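Local coordinates for protein transcriptional regulator, IclR family (Alicyclobacillus acidocaldarius subsp. acidocaldarius, PDB 5TJJ) that probably binds DNA and regulates transcription as an IclR-type transcription factor, at residues V209-S223 with L243-Y256. Numbering follows the deposited sequence.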
loop_
_atom_site.group_PDB
_atom_site.type_symbol
_atom_site.label_atom_id
_atom_site.label_comp_id
_atom_site.label_asym_id
_atom_site.label_seq_id
_atom_site.Cartn_x
_atom_site.Cartn_y
_atom_site.Cartn_z
ATOM N N VAL A 209 4.370 -13.133 20.036
ATOM C CA VAL A 209 5.325 -13.124 18.959
ATOM C C VAL A 209 5.387 -11.715 18.418
ATOM O O VAL A 209 4.352 -11.064 18.301
ATOM C CB VAL A 209 4.889 -14.102 17.850
ATOM C CG1 VAL A 209 5.799 -14.002 16.615
ATOM C CG2 VAL A 209 4.946 -15.498 18.393
ATOM N N PRO A 210 6.591 -11.244 18.088
ATOM C CA PRO A 210 6.757 -9.886 17.571
ATOM C C PRO A 210 6.369 -9.746 16.099
ATOM O O PRO A 210 6.486 -10.720 15.352
ATOM C CB PRO A 210 8.250 -9.637 17.738
ATOM C CG PRO A 210 8.869 -10.988 17.655
ATOM C CD PRO A 210 7.888 -11.899 18.332
ATOM N N VAL A 211 5.898 -8.550 15.707
ATOM C CA VAL A 211 5.727 -8.193 14.278
ATOM C C VAL A 211 6.766 -7.131 13.955
ATOM O O VAL A 211 6.818 -6.108 14.633
ATOM C CB VAL A 211 4.303 -7.645 13.985
ATOM C CG1 VAL A 211 4.135 -7.153 12.557
ATOM C CG2 VAL A 211 3.281 -8.706 14.283
ATOM N N PHE A 212 7.581 -7.367 12.926
ATOM C CA PHE A 212 8.604 -6.402 12.530
ATOM C C PHE A 212 8.112 -5.528 11.390
ATOM O O PHE A 212 7.297 -5.959 10.591
ATOM C CB PHE A 212 9.877 -7.118 12.104
ATOM C CG PHE A 212 10.388 -8.087 13.127
ATOM C CD1 PHE A 212 11.183 -7.642 14.192
ATOM C CD2 PHE A 212 10.096 -9.452 13.023
ATOM C CE1 PHE A 212 11.649 -8.537 15.143
ATOM C CE2 PHE A 212 10.578 -10.351 13.976
ATOM C CZ PHE A 212 11.340 -9.886 15.042
ATOM N N ASN A 213 8.623 -4.310 11.303
ATOM C CA ASN A 213 8.265 -3.385 10.219
ATOM C C ASN A 213 9.462 -3.153 9.299
ATOM O O ASN A 213 10.457 -3.896 9.365
ATOM C CB ASN A 213 7.701 -2.079 10.801
ATOM C CG ASN A 213 8.737 -1.246 11.495
ATOM O OD1 ASN A 213 9.943 -1.445 11.356
ATOM N ND2 ASN A 213 8.270 -0.315 12.271
ATOM N N GLN A 214 9.373 -2.149 8.431
ATOM C CA GLN A 214 10.409 -1.956 7.416
ATOM C C GLN A 214 11.769 -1.470 7.963
ATOM O O GLN A 214 12.764 -1.667 7.316
ATOM C CB GLN A 214 9.905 -1.127 6.222
ATOM C CG GLN A 214 9.860 0.376 6.378
ATOM C CD GLN A 214 8.553 0.850 6.968
ATOM O OE1 GLN A 214 8.044 0.269 7.945
ATOM N NE2 GLN A 214 7.988 1.913 6.371
ATOM N N GLN A 215 11.821 -0.887 9.158
ATOM C CA GLN A 215 13.110 -0.621 9.819
ATOM C C GLN A 215 13.520 -1.742 10.765
ATOM O O GLN A 215 14.391 -1.543 11.605
ATOM C CB GLN A 215 13.076 0.699 10.582
ATOM C CG GLN A 215 12.661 1.897 9.734
ATOM C CD GLN A 215 11.192 2.288 9.883
ATOM O OE1 GLN A 215 10.408 1.596 10.546
ATOM N NE2 GLN A 215 10.813 3.408 9.262
ATOM N N ASN A 216 12.892 -2.910 10.638
ATOM C CA ASN A 216 13.133 -4.060 11.497
ATOM C C ASN A 216 12.900 -3.807 12.976
ATOM O O ASN A 216 13.505 -4.459 13.803
ATOM C CB ASN A 216 14.547 -4.600 11.274
ATOM C CG ASN A 216 14.873 -4.763 9.806
ATOM O OD1 ASN A 216 14.426 -5.706 9.181
ATOM N ND2 ASN A 216 15.633 -3.830 9.242
ATOM N N LYS A 217 12.022 -2.873 13.315
ATOM C CA LYS A 217 11.708 -2.581 14.720
ATOM C C LYS A 217 10.407 -3.306 15.056
ATOM O O LYS A 217 9.708 -3.729 14.138
ATOM C CB LYS A 217 11.566 -1.073 14.928
ATOM C CG LYS A 217 12.811 -0.260 14.571
ATOM C CD LYS A 217 13.984 -0.539 15.514
ATOM C CE LYS A 217 15.008 0.596 15.497
ATOM N NZ LYS A 217 15.462 0.987 14.125
ATOM N N VAL A 218 10.093 -3.463 16.345
ATOM C CA VAL A 218 8.838 -4.091 16.768
ATOM C C VAL A 218 7.838 -3.049 17.250
ATOM O O VAL A 218 7.941 -2.560 18.372
ATOM C CB VAL A 218 9.052 -5.125 17.872
ATOM C CG1 VAL A 218 7.723 -5.787 18.273
ATOM C CG2 VAL A 218 10.039 -6.184 17.415
ATOM N N ASP A 219 6.876 -2.722 16.383
ATOM C CA ASP A 219 5.758 -1.822 16.718
ATOM C C ASP A 219 4.474 -2.565 17.157
ATOM O O ASP A 219 3.582 -1.959 17.738
ATOM C CB ASP A 219 5.431 -0.921 15.519
ATOM C CG ASP A 219 6.304 0.339 15.457
ATOM O OD1 ASP A 219 6.925 0.732 16.492
ATOM O OD2 ASP A 219 6.343 0.955 14.350
ATOM N N LEU A 220 4.397 -3.860 16.886
ATOM C CA LEU A 220 3.195 -4.617 17.102
ATOM C C LEU A 220 3.567 -5.982 17.613
ATOM O O LEU A 220 4.591 -6.547 17.191
ATOM C CB LEU A 220 2.439 -4.760 15.784
ATOM C CG LEU A 220 1.685 -3.543 15.246
ATOM C CD1 LEU A 220 1.037 -3.909 13.900
ATOM C CD2 LEU A 220 0.653 -3.052 16.259
ATOM N N VAL A 221 2.734 -6.527 18.494
ATOM C CA VAL A 221 2.897 -7.897 18.977
ATOM C C VAL A 221 1.564 -8.609 18.866
ATOM O O VAL A 221 0.542 -7.998 19.087
ATOM C CB VAL A 221 3.418 -7.909 20.405
ATOM C CG1 VAL A 221 3.319 -9.299 21.043
ATOM C CG2 VAL A 221 4.873 -7.413 20.438
ATOM N N LEU A 222 1.596 -9.874 18.457
ATOM C CA LEU A 222 0.432 -10.720 18.434
ATOM C C LEU A 222 0.558 -11.644 19.610
ATOM O O LEU A 222 1.588 -12.270 19.781
ATOM C CB LEU A 222 0.343 -11.588 17.165
ATOM C CG LEU A 222 0.512 -10.957 15.805
ATOM C CD1 LEU A 222 0.205 -11.990 14.747
ATOM C CD2 LEU A 222 -0.429 -9.785 15.644
ATOM N N SER A 223 -0.526 -11.778 20.368
ATOM C CA SER A 223 -0.524 -12.563 21.595
ATOM C C SER A 223 -1.790 -13.405 21.764
ATOM O O SER A 223 -2.839 -13.051 21.262
ATOM C CB SER A 223 -0.369 -11.618 22.756
ATOM O OG SER A 223 -0.245 -12.357 23.943
ATOM N N LEU A 243 0.693 -18.176 15.835
ATOM C CA LEU A 243 1.192 -16.814 15.999
ATOM C C LEU A 243 2.371 -16.463 15.096
ATOM O O LEU A 243 2.394 -15.372 14.534
ATOM C CB LEU A 243 1.593 -16.551 17.464
ATOM C CG LEU A 243 0.376 -16.498 18.393
ATOM C CD1 LEU A 243 0.835 -16.657 19.822
ATOM C CD2 LEU A 243 -0.437 -15.215 18.179
ATOM N N LYS A 244 3.343 -17.361 14.961
ATOM C CA LYS A 244 4.457 -17.129 14.021
ATOM C C LYS A 244 4.062 -17.100 12.557
ATOM O O LYS A 244 4.578 -16.261 11.831
ATOM C CB LYS A 244 5.581 -18.145 14.204
ATOM C CG LYS A 244 6.501 -17.777 15.338
ATOM C CD LYS A 244 7.531 -18.873 15.548
ATOM C CE LYS A 244 8.701 -18.377 16.390
ATOM N NZ LYS A 244 9.824 -19.347 16.279
ATOM N N GLU A 245 3.177 -18.001 12.118
ATOM C CA GLU A 245 2.664 -17.938 10.748
ATOM C C GLU A 245 1.951 -16.602 10.487
ATOM O O GLU A 245 2.186 -15.963 9.458
ATOM C CB GLU A 245 1.750 -19.117 10.428
ATOM C CG GLU A 245 2.519 -20.423 10.283
ATOM C CD GLU A 245 1.630 -21.669 10.218
ATOM O OE1 GLU A 245 0.478 -21.560 9.730
ATOM O OE2 GLU A 245 2.092 -22.766 10.645
ATOM N N SER A 246 1.136 -16.166 11.449
ATOM C CA SER A 246 0.458 -14.898 11.350
ATOM C C SER A 246 1.401 -13.718 11.445
ATOM O O SER A 246 1.228 -12.761 10.728
ATOM C CB SER A 246 -0.639 -14.771 12.401
ATOM O OG SER A 246 -1.695 -15.640 12.063
ATOM N N ALA A 247 2.389 -13.773 12.327
ATOM C CA ALA A 247 3.274 -12.617 12.532
ATOM C C ALA A 247 4.212 -12.395 11.321
ATOM O O ALA A 247 4.508 -11.262 10.953
ATOM C CB ALA A 247 4.059 -12.762 13.824
ATOM N N ALA A 248 4.626 -13.489 10.695
ATOM C CA ALA A 248 5.368 -13.438 9.453
ATOM C C ALA A 248 4.581 -12.692 8.388
ATOM O O ALA A 248 5.145 -11.844 7.699
ATOM C CB ALA A 248 5.713 -14.848 8.975
ATOM N N LYS A 249 3.290 -12.997 8.252
ATOM C CA LYS A 249 2.442 -12.303 7.250
ATOM C C LYS A 249 2.269 -10.811 7.522
ATOM O O LYS A 249 2.541 -9.989 6.666
ATOM C CB LYS A 249 1.077 -12.969 7.136
ATOM C CG LYS A 249 1.133 -14.361 6.530
ATOM C CD LYS A 249 -0.222 -15.037 6.625
ATOM C CE LYS A 249 -0.143 -16.461 6.101
ATOM N NZ LYS A 249 -1.460 -16.954 5.600
ATOM N N VAL A 250 1.867 -10.484 8.741
ATOM C CA VAL A 250 1.703 -9.103 9.185
ATOM C C VAL A 250 3.018 -8.308 9.135
ATOM O O VAL A 250 2.987 -7.131 8.806
ATOM C CB VAL A 250 1.085 -9.017 10.603
ATOM C CG1 VAL A 250 0.793 -7.567 11.007
ATOM C CG2 VAL A 250 -0.225 -9.795 10.668
ATOM N N SER A 251 4.148 -8.951 9.466
ATOM C CA SER A 251 5.480 -8.360 9.247
ATOM C C SER A 251 5.692 -8.029 7.791
ATOM O O SER A 251 6.016 -6.894 7.486
ATOM C CB SER A 251 6.624 -9.246 9.761
ATOM O OG SER A 251 6.487 -9.430 11.166
ATOM N N ALA A 252 5.443 -8.963 6.887
ATOM C CA ALA A 252 5.492 -8.615 5.444
ATOM C C ALA A 252 4.548 -7.409 5.095
ATOM O O ALA A 252 4.937 -6.511 4.337
ATOM C CB ALA A 252 5.211 -9.828 4.553
ATOM N N TRP A 253 3.346 -7.360 5.681
ATOM C CA TRP A 253 2.400 -6.250 5.391
ATOM C C TRP A 253 2.805 -4.905 6.028
ATOM O O TRP A 253 2.373 -3.838 5.592
ATOM C CB TRP A 253 0.982 -6.618 5.807
ATOM C CG TRP A 253 0.542 -7.960 5.294
ATOM C CD1 TRP A 253 1.023 -8.638 4.208
ATOM C CD2 TRP A 253 -0.472 -8.771 5.847
ATOM N NE1 TRP A 253 0.378 -9.822 4.068
ATOM C CE2 TRP A 253 -0.550 -9.931 5.065
ATOM C CE3 TRP A 253 -1.329 -8.636 6.948
ATOM C CZ2 TRP A 253 -1.471 -10.952 5.332
ATOM C CZ3 TRP A 253 -2.240 -9.654 7.218
ATOM C CH2 TRP A 253 -2.300 -10.798 6.406
ATOM N N SER A 254 3.661 -4.965 7.043
ATOM C CA SER A 254 4.214 -3.775 7.652
ATOM C C SER A 254 5.501 -3.384 6.952
ATOM O O SER A 254 6.203 -2.532 7.466
ATOM C CB SER A 254 4.518 -4.014 9.132
ATOM O OG SER A 254 3.447 -4.630 9.797
ATOM N N GLY A 255 5.829 -4.007 5.809
ATOM C CA GLY A 255 7.040 -3.680 5.054
ATOM C C GLY A 255 8.330 -4.379 5.455
ATOM O O GLY A 255 9.382 -4.064 4.908
ATOM N N TYR A 256 8.291 -5.309 6.398
ATOM C CA TYR A 256 9.500 -6.114 6.739
ATOM C C TYR A 256 9.940 -6.968 5.569
ATOM O O TYR A 256 9.101 -7.465 4.861
ATOM C CB TYR A 256 9.196 -7.046 7.896
ATOM C CG TYR A 256 10.335 -7.877 8.410
ATOM C CD1 TYR A 256 11.492 -7.281 8.935
ATOM C CD2 TYR A 256 10.255 -9.266 8.415
ATOM C CE1 TYR A 256 12.543 -8.050 9.429
ATOM C CE2 TYR A 256 11.303 -10.053 8.931
ATOM C CZ TYR A 256 12.440 -9.437 9.442
ATOM O OH TYR A 256 13.479 -10.189 9.943
#
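Ser-251 OG accepts a hydrogen bond from Phe-212 N at 2.9 Å (N-H...O 151°). The same hydroxyl donates to Ala-247 O at 2.7 Å, one turn back in its helix. With an alanine in place of Ser-251, Phe-212 N is likely to lose its acceptor, and Ala-247 O its hydroxyl donor. Before Ser-251 along the helix the contact is apolar. Ala-247 CB lies 3.5 Å from Val-209 CG1, and Leu-222 CD1 rests against Ser-246 CB. With chi1 at 175°, Val-211 points CG1 at Val-250 CG1, 3.7 Å away. At the far end Phe-212 CB sits over one face of the Tyr-256 ring, 3.8 Å from its centroid. The Phe-212 and Tyr-256 rings are oblique. Asn-216 OD1 comes to the ring edge, 3.0 Å from Tyr-256 CE1, its amide nearly perpendicular to the ring. Gly-255 ends the helix in a Schellman motif. Asn-213 OD1 accepts from Gln-215 N, an Asx turn, and from Lys-217 N on the opposite face of its plane. Leu-222 touches Leu-94 and Leu-243 touches Val-97 of helix 86-101. The C-terminal helix lies along one face of this beta hairpin, nearly parallel to strand 209-212 (18°), consistent with the GAF-like fold of IclR C-terminal domains.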